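Local coordinates for protein predicted component of a thermophile-specific DNA repair system, contains a RAMP domain (Methanopyrus kandleri, PDB 4N0L) that binds RNA as the Csm3 component of a type III-A CRISPR antiviral system, probably holding crRNA and perhaps cleaving RNA as an endonuclease, at residues 107-112 with 146-151; 236-241 with 342-347. All blocks are in the same frame, centred on the assembly; numbering follows the deposited sequence.

How the interactions relate
Residues 107-112 come first, in the loop between helices 93-99 and 116-121, and interaction 1 closes 34 residues later, where 146-151 fold back from the loop beyond helix 133-137. That closure lies in the zinc-bearing helical region, away from the central sheet. Only after strand 223-231 does interaction 2 open, at the start of helix 238-255; it closes 101 residues later near the chain's C terminus. The two loops therefore run in series, neither nesting nor crossing, with centres about 27 Å apart. They still meet directly: Glu111 OE1 packs 3.8 Å from Ser240 OG, so the zinc-bearing region abuts the helix that flanks the RRM-like core.

Interaction 1. Residues 107-112 with 146-151; sequences PPWLEN and DPYGRY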
loop_
_atom_site.group_PDB
_atom_site.type_symbol
_atom_site.label_atom_id
_atom_site.label_comp_id
_atom_site.label_asym_id
_atom_site.label_seq_id
_atom_site.Cartn_x
_atom_site.Cartn_y
_atom_site.Cartn_z
ATOM N N PRO A 107 17.188 7.545 14.679
ATOM C CA PRO A 107 16.565 8.124 13.484
ATOM C C PRO A 107 15.079 8.350 13.736
ATOM O O PRO A 107 14.395 7.425 14.171
ATOM C CB PRO A 107 16.798 7.061 12.408
ATOM C CG PRO A 107 17.999 6.303 12.878
ATOM C CD PRO A 107 17.949 6.319 14.378
ATOM N N PRO A 108 14.585 9.570 13.478
ATOM C CA PRO A 108 13.247 9.964 13.934
ATOM C C PRO A 108 12.099 9.265 13.200
ATOM O O PRO A 108 10.959 9.347 13.657
ATOM C CB PRO A 108 13.222 11.471 13.659
ATOM C CG PRO A 108 14.169 11.657 12.529
ATOM C CD PRO A 108 15.261 10.650 12.739
ATOM N N TRP A 109 12.392 8.581 12.098
ATOM C CA TRP A 109 11.352 7.907 11.326
ATOM C C TRP A 109 11.210 6.454 11.759
ATOM O O TRP A 109 10.548 5.660 11.090
ATOM C CB TRP A 109 11.656 7.973 9.828
ATOM C CG TRP A 109 12.889 7.221 9.434
ATOM C CD1 TRP A 109 12.976 5.894 9.124
ATOM C CD2 TRP A 109 14.211 7.753 9.294
ATOM N NE1 TRP A 109 14.272 5.565 8.808
ATOM C CE2 TRP A 109 15.050 6.689 8.904
ATOM C CE3 TRP A 109 14.768 9.024 9.464
ATOM C CZ2 TRP A 109 16.414 6.859 8.680
ATOM C CZ3 TRP A 109 16.124 9.189 9.241
ATOM C CH2 TRP A 109 16.931 8.113 8.854
ATOM N N LEU A 110 11.840 6.109 12.875
ATOM C CA LEU A 110 11.801 4.741 13.372
ATOM C C LEU A 110 10.723 4.580 14.444
ATOM O O LEU A 110 10.469 5.501 15.221
ATOM C CB LEU A 110 13.171 4.348 13.930
ATOM C CG LEU A 110 14.234 3.947 12.902
ATOM C CD1 LEU A 110 15.419 3.264 13.575
ATOM C CD2 LEU A 110 13.640 3.061 11.824
ATOM N N GLU A 111 10.079 3.416 14.474
ATOM C CA GLU A 111 9.133 3.085 15.538
ATOM C C GLU A 111 9.400 1.674 16.045
ATOM O O GLU A 111 9.322 0.710 15.280
ATOM C CB GLU A 111 7.686 3.211 15.055
ATOM C CG GLU A 111 6.657 3.021 16.163
ATOM C CD GLU A 111 5.237 3.306 15.710
ATOM O OE1 GLU A 111 4.718 2.543 14.867
ATOM O OE2 GLU A 111 4.640 4.291 16.197
ATOM N N ASN A 112 9.701 1.561 17.337
ATOM C CA ASN A 112 10.164 0.308 17.932
ATOM C C ASN A 112 11.290 -0.336 17.123
ATOM O O ASN A 112 11.318 -1.553 16.932
ATOM C CB ASN A 112 9.002 -0.677 18.089
ATOM C CG ASN A 112 7.872 -0.114 18.932
ATOM O OD1 ASN A 112 8.103 0.607 19.902
ATOM N ND2 ASN A 112 6.639 -0.446 18.565
ATOM N N ASP A 146 26.137 16.707 5.514
ATOM C CA ASP A 146 25.688 15.491 6.180
ATOM C C ASP A 146 24.647 15.814 7.244
ATOM O O ASP A 146 24.969 16.406 8.274
ATOM C CB ASP A 146 26.877 14.749 6.798
ATOM C CG ASP A 146 26.461 13.491 7.535
ATOM O OD1 ASP A 146 27.141 13.122 8.516
ATOM O OD2 ASP A 146 25.462 12.863 7.124
ATOM N N PRO A 147 23.386 15.433 6.990
ATOM C CA PRO A 147 22.278 15.731 7.900
ATOM C C PRO A 147 22.135 14.702 9.018
ATOM O O PRO A 147 21.287 14.869 9.892
ATOM C CB PRO A 147 21.064 15.697 6.976
ATOM C CG PRO A 147 21.421 14.650 5.973
ATOM C CD PRO A 147 22.917 14.771 5.758
ATOM N N TYR A 148 22.950 13.652 8.982
ATOM C CA TYR A 148 22.808 12.546 9.926
ATOM C C TYR A 148 23.850 12.566 11.042
ATOM O O TYR A 148 24.037 11.568 11.739
ATOM C CB TYR A 148 22.873 11.216 9.176
ATOM C CG TYR A 148 21.778 11.066 8.150
ATOM C CD1 TYR A 148 20.449 11.288 8.492
ATOM C CD2 TYR A 148 22.069 10.715 6.839
ATOM C CE1 TYR A 148 19.442 11.158 7.558
ATOM C CE2 TYR A 148 21.065 10.582 5.894
ATOM C CZ TYR A 148 19.753 10.806 6.261
ATOM O OH TYR A 148 18.748 10.676 5.332
ATOM N N GLY A 149 24.513 13.705 11.213
ATOM C CA GLY A 149 25.560 13.841 12.211
ATOM C C GLY A 149 25.075 13.546 13.618
ATOM O O GLY A 149 25.753 12.864 14.387
ATOM N N ARG A 150 23.895 14.058 13.953
ATOM C CA ARG A 150 23.336 13.885 15.290
ATOM C C ARG A 150 22.845 12.461 15.549
ATOM O O ARG A 150 22.583 12.093 16.692
ATOM C CB ARG A 150 22.183 14.866 15.509
ATOM C CG ARG A 150 20.931 14.493 14.742
ATOM C CD ARG A 150 19.847 15.547 14.872
ATOM N NE ARG A 150 19.161 15.471 16.159
ATOM C CZ ARG A 150 18.217 16.320 16.552
ATOM N NH1 ARG A 150 17.846 17.315 15.758
ATOM N NH2 ARG A 150 17.643 16.175 17.739
ATOM N N TYR A 151 22.710 11.666 14.494
ATOM C CA TYR A 151 22.224 10.297 14.642
ATOM C C TYR A 151 23.360 9.282 14.619
ATOM O O TYR A 151 23.246 8.196 15.192
ATOM C CB TYR A 151 21.199 9.973 13.551
ATOM C CG TYR A 151 20.057 10.966 13.506
ATOM C CD1 TYR A 151 19.103 10.998 14.515
ATOM C CD2 TYR A 151 19.944 11.882 12.467
ATOM C CE1 TYR A 151 18.065 11.907 14.489
ATOM C CE2 TYR A 151 18.905 12.796 12.431
ATOM C CZ TYR A 151 17.971 12.804 13.445
ATOM O OH TYR A 151 16.937 13.712 13.415
#
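Pro108 meets Tyr151 and Trp109 meets Tyr148 in a largely buried apolar contact beside the zinc site of His86, Cys88, Cys115 and Cys118, in the helical region of this RAMP protein. One half is a type I beta turn from Pro107 to Leu110, closed by Leu110 N to Pro107 O at 3.2 Å. The other is a loop whose Asp146 forms an Asx turn, its OD2 accepting from Tyr148 N at 3.2 Å. That N-H comes from well above the carboxylate plane.

No hydrogen bond crosses the contact, which rests on rings. The Tyr151 side chain crosses that of Pro108 at about a right angle and also meets Pro107: its CD1 approaches Pro107 N, while Pro108 CD reaches Tyr151 CZ at 3.5 Å, an oblique approach to the ring. Pro108 CG also packs 3.6 Å from Tyr151 OH. The CB of Tyr151 points toward the turn, and with CG opposite the carbonyl carbon (chi1 -54°) the ring is set against the prolines; Arg150 CG lies over the centre of one face.

Trp109 CG stands between the backbone N and the carbonyl carbon (chi1 65°), folding the indole back so that Pro107 CB sits 3.6 Å above one face, toward the rim. The indole reaches to within about 4 Å of the zinc ion at nearest atoms and meets His86 edge-to-face. Its side chain also touches Cys88 and Cys115, so the turn packs directly against the metal site. Tyr148 sends its OH to the backbone O of Val76 in helix 74-78, a bond that would anchor the phenol end. The Trp109 and Tyr148 side chains cross at about a right angle, with Trp109 CH2 4.2 Å from Tyr148 CE1.

Interaction 2. Residues 236-241 with 342-347; sequences EELESD and EVVGEL
Glu239 and Val344 mark the nearest backbone approach, their CA atoms 6.5 Å apart, where the first turn of helix 238-255 faces residues 342-345 of the short helix near the chain's C terminus. The first turn is fastened by Asp241 N to Glu237 O at 2.9 Å. On the opposing segment the chain is held by shorter-range bonds, among them Leu347 N to Val344 O at 3.1 Å.

Val344 carries the contact with its two methyl groups, each meeting a different partner. CG2 lies against the aliphatic stem of Glu239, 3.8 Å from its CB. With CG anti to the backbone N (chi1 176°) and the chain extended beyond it, the stem of Glu239 passes the methyl obliquely, and CB, CG and CD all come within 4.0 Å of Val344 CG2.

In the RRM-like fold, helix 238-255 follows strand 223-231 of the antiparallel sheet, and this contact sets its start against the short C-terminal helix. Leu238 and Leu347 both rest on Ile8 of strand 7-16, which seats the junction on that strand of the sheet. Val344 CG1, anti to its own backbone N (chi1 174°), looks to Leu238 CD2 at 4.3 Å. The carboxylate of Glu239, which is partly exposed, ends near another acidic group, with OE2 close to Asp341 OD1, a juxtaposition that may raise the proton affinity of one of them.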
loop_
_atom_site.group_PDB
_atom_site.type_symbol
_atom_site.label_atom_id
_atom_site.label_comp_id
_atom_site.label_asym_id
_atom_site.label_seq_id
_atom_site.Cartn_x
_atom_site.Cartn_y
_atom_site.Cartn_z
ATOM N N GLU A 236 4.733 -8.834 16.303
ATOM C CA GLU A 236 4.740 -7.612 17.098
ATOM C C GLU A 236 4.406 -6.384 16.253
ATOM O O GLU A 236 3.935 -5.374 16.774
ATOM C CB GLU A 236 6.094 -7.438 17.781
ATOM C CG GLU A 236 6.288 -8.359 18.975
ATOM C CD GLU A 236 7.742 -8.483 19.382
ATOM O OE1 GLU A 236 8.442 -9.345 18.810
ATOM O OE2 GLU A 236 8.183 -7.723 20.269
ATOM N N GLU A 237 4.663 -6.473 14.952
ATOM C CA GLU A 237 4.409 -5.357 14.044
ATOM C C GLU A 237 3.138 -5.554 13.223
ATOM O O GLU A 237 2.820 -4.736 12.361
ATOM C CB GLU A 237 5.595 -5.149 13.100
ATOM C CG GLU A 237 6.758 -4.385 13.708
ATOM C CD GLU A 237 8.049 -4.573 12.936
ATOM O OE1 GLU A 237 8.014 -5.192 11.852
ATOM O OE2 GLU A 237 9.098 -4.085 13.408
ATOM N N LEU A 238 2.416 -6.636 13.498
ATOM C CA LEU A 238 1.237 -7.005 12.720
ATOM C C LEU A 238 0.152 -5.928 12.730
ATOM O O LEU A 238 -0.273 -5.451 11.677
ATOM C CB LEU A 238 0.657 -8.322 13.240
ATOM C CG LEU A 238 -0.736 -8.694 12.732
ATOM C CD1 LEU A 238 -0.694 -8.897 11.228
ATOM C CD2 LEU A 238 -1.257 -9.938 13.431
ATOM N N GLU A 239 -0.294 -5.549 13.923
ATOM C CA GLU A 239 -1.362 -4.566 14.052
ATOM C C GLU A 239 -0.918 -3.201 13.542
ATOM O O GLU A 239 -1.682 -2.500 12.875
ATOM C CB GLU A 239 -1.831 -4.458 15.502
ATOM C CG GLU A 239 -2.877 -3.380 15.715
ATOM C CD GLU A 239 -3.615 -3.531 17.026
ATOM O OE1 GLU A 239 -3.136 -4.286 17.896
ATOM O OE2 GLU A 239 -4.679 -2.899 17.181
ATOM N N SER A 240 0.318 -2.829 13.865
ATOM C CA SER A 240 0.867 -1.550 13.437
ATOM C C SER A 240 0.907 -1.454 11.916
ATOM O O SER A 240 0.570 -0.415 11.347
ATOM C CB SER A 240 2.270 -1.347 14.014
ATOM O OG SER A 240 2.267 -0.346 15.018
ATOM N N ASP A 241 1.304 -2.544 11.265
ATOM C CA ASP A 241 1.367 -2.587 9.808
ATOM C C ASP A 241 -0.016 -2.387 9.194
ATOM O O ASP A 241 -0.175 -1.629 8.235
ATOM C CB ASP A 241 1.954 -3.914 9.325
ATOM C CG ASP A 241 3.470 -3.963 9.434
ATOM O OD1 ASP A 241 4.081 -2.955 9.851
ATOM O OD2 ASP A 241 4.049 -5.016 9.089
ATOM N N GLU A 342 -9.961 -4.771 17.976
ATOM C CA GLU A 342 -11.022 -5.754 17.857
ATOM C C GLU A 342 -10.692 -6.810 16.799
ATOM O O GLU A 342 -10.855 -8.007 17.032
ATOM C CB GLU A 342 -12.325 -5.029 17.523
ATOM C CG GLU A 342 -13.589 -5.844 17.608
ATOM C CD GLU A 342 -14.794 -4.966 17.901
ATOM O OE1 GLU A 342 -15.871 -5.504 18.228
ATOM O OE2 GLU A 342 -14.655 -3.728 17.805
ATOM N N VAL A 343 -10.216 -6.358 15.641
ATOM C CA VAL A 343 -9.874 -7.249 14.531
ATOM C C VAL A 343 -8.716 -8.197 14.848
ATOM O O VAL A 343 -8.840 -9.412 14.695
ATOM C CB VAL A 343 -9.518 -6.447 13.261
ATOM C CG1 VAL A 343 -8.905 -7.359 12.212
ATOM C CG2 VAL A 343 -10.752 -5.767 12.707
ATOM N N VAL A 344 -7.591 -7.634 15.284
ATOM C CA VAL A 344 -6.381 -8.411 15.543
ATOM C C VAL A 344 -6.614 -9.460 16.635
ATOM O O VAL A 344 -6.025 -10.543 16.609
ATOM C CB VAL A 344 -5.203 -7.484 15.934
ATOM C CG1 VAL A 344 -3.984 -8.289 16.358
ATOM C CG2 VAL A 344 -4.851 -6.566 14.774
ATOM N N GLY A 345 -7.495 -9.139 17.578
ATOM C CA GLY A 345 -7.879 -10.070 18.625
ATOM C C GLY A 345 -8.446 -11.374 18.092
ATOM O O GLY A 345 -8.333 -12.416 18.737
ATOM N N GLU A 346 -9.060 -11.317 16.913
ATOM C CA GLU A 346 -9.706 -12.487 16.330
ATOM C C GLU A 346 -8.792 -13.234 15.358
ATOM O O GLU A 346 -9.149 -14.306 14.868
ATOM C CB GLU A 346 -10.992 -12.077 15.609
ATOM C CG GLU A 346 -12.042 -11.419 16.497
ATOM C CD GLU A 346 -12.471 -12.296 17.659
ATOM O OE1 GLU A 346 -12.544 -13.531 17.484
ATOM O OE2 GLU A 346 -12.742 -11.748 18.749
ATOM N N LEU A 347 -7.613 -12.680 15.089
ATOM C CA LEU A 347 -6.697 -13.273 14.115
ATOM C C LEU A 347 -5.826 -14.353 14.754
ATOM O O LEU A 347 -5.622 -14.345 15.967
ATOM C CB LEU A 347 -5.818 -12.191 13.478
ATOM C CG LEU A 347 -6.540 -11.233 12.528
ATOM C CD1 LEU A 347 -5.671 -10.025 12.204
ATOM C CD2 LEU A 347 -6.984 -11.949 11.260
#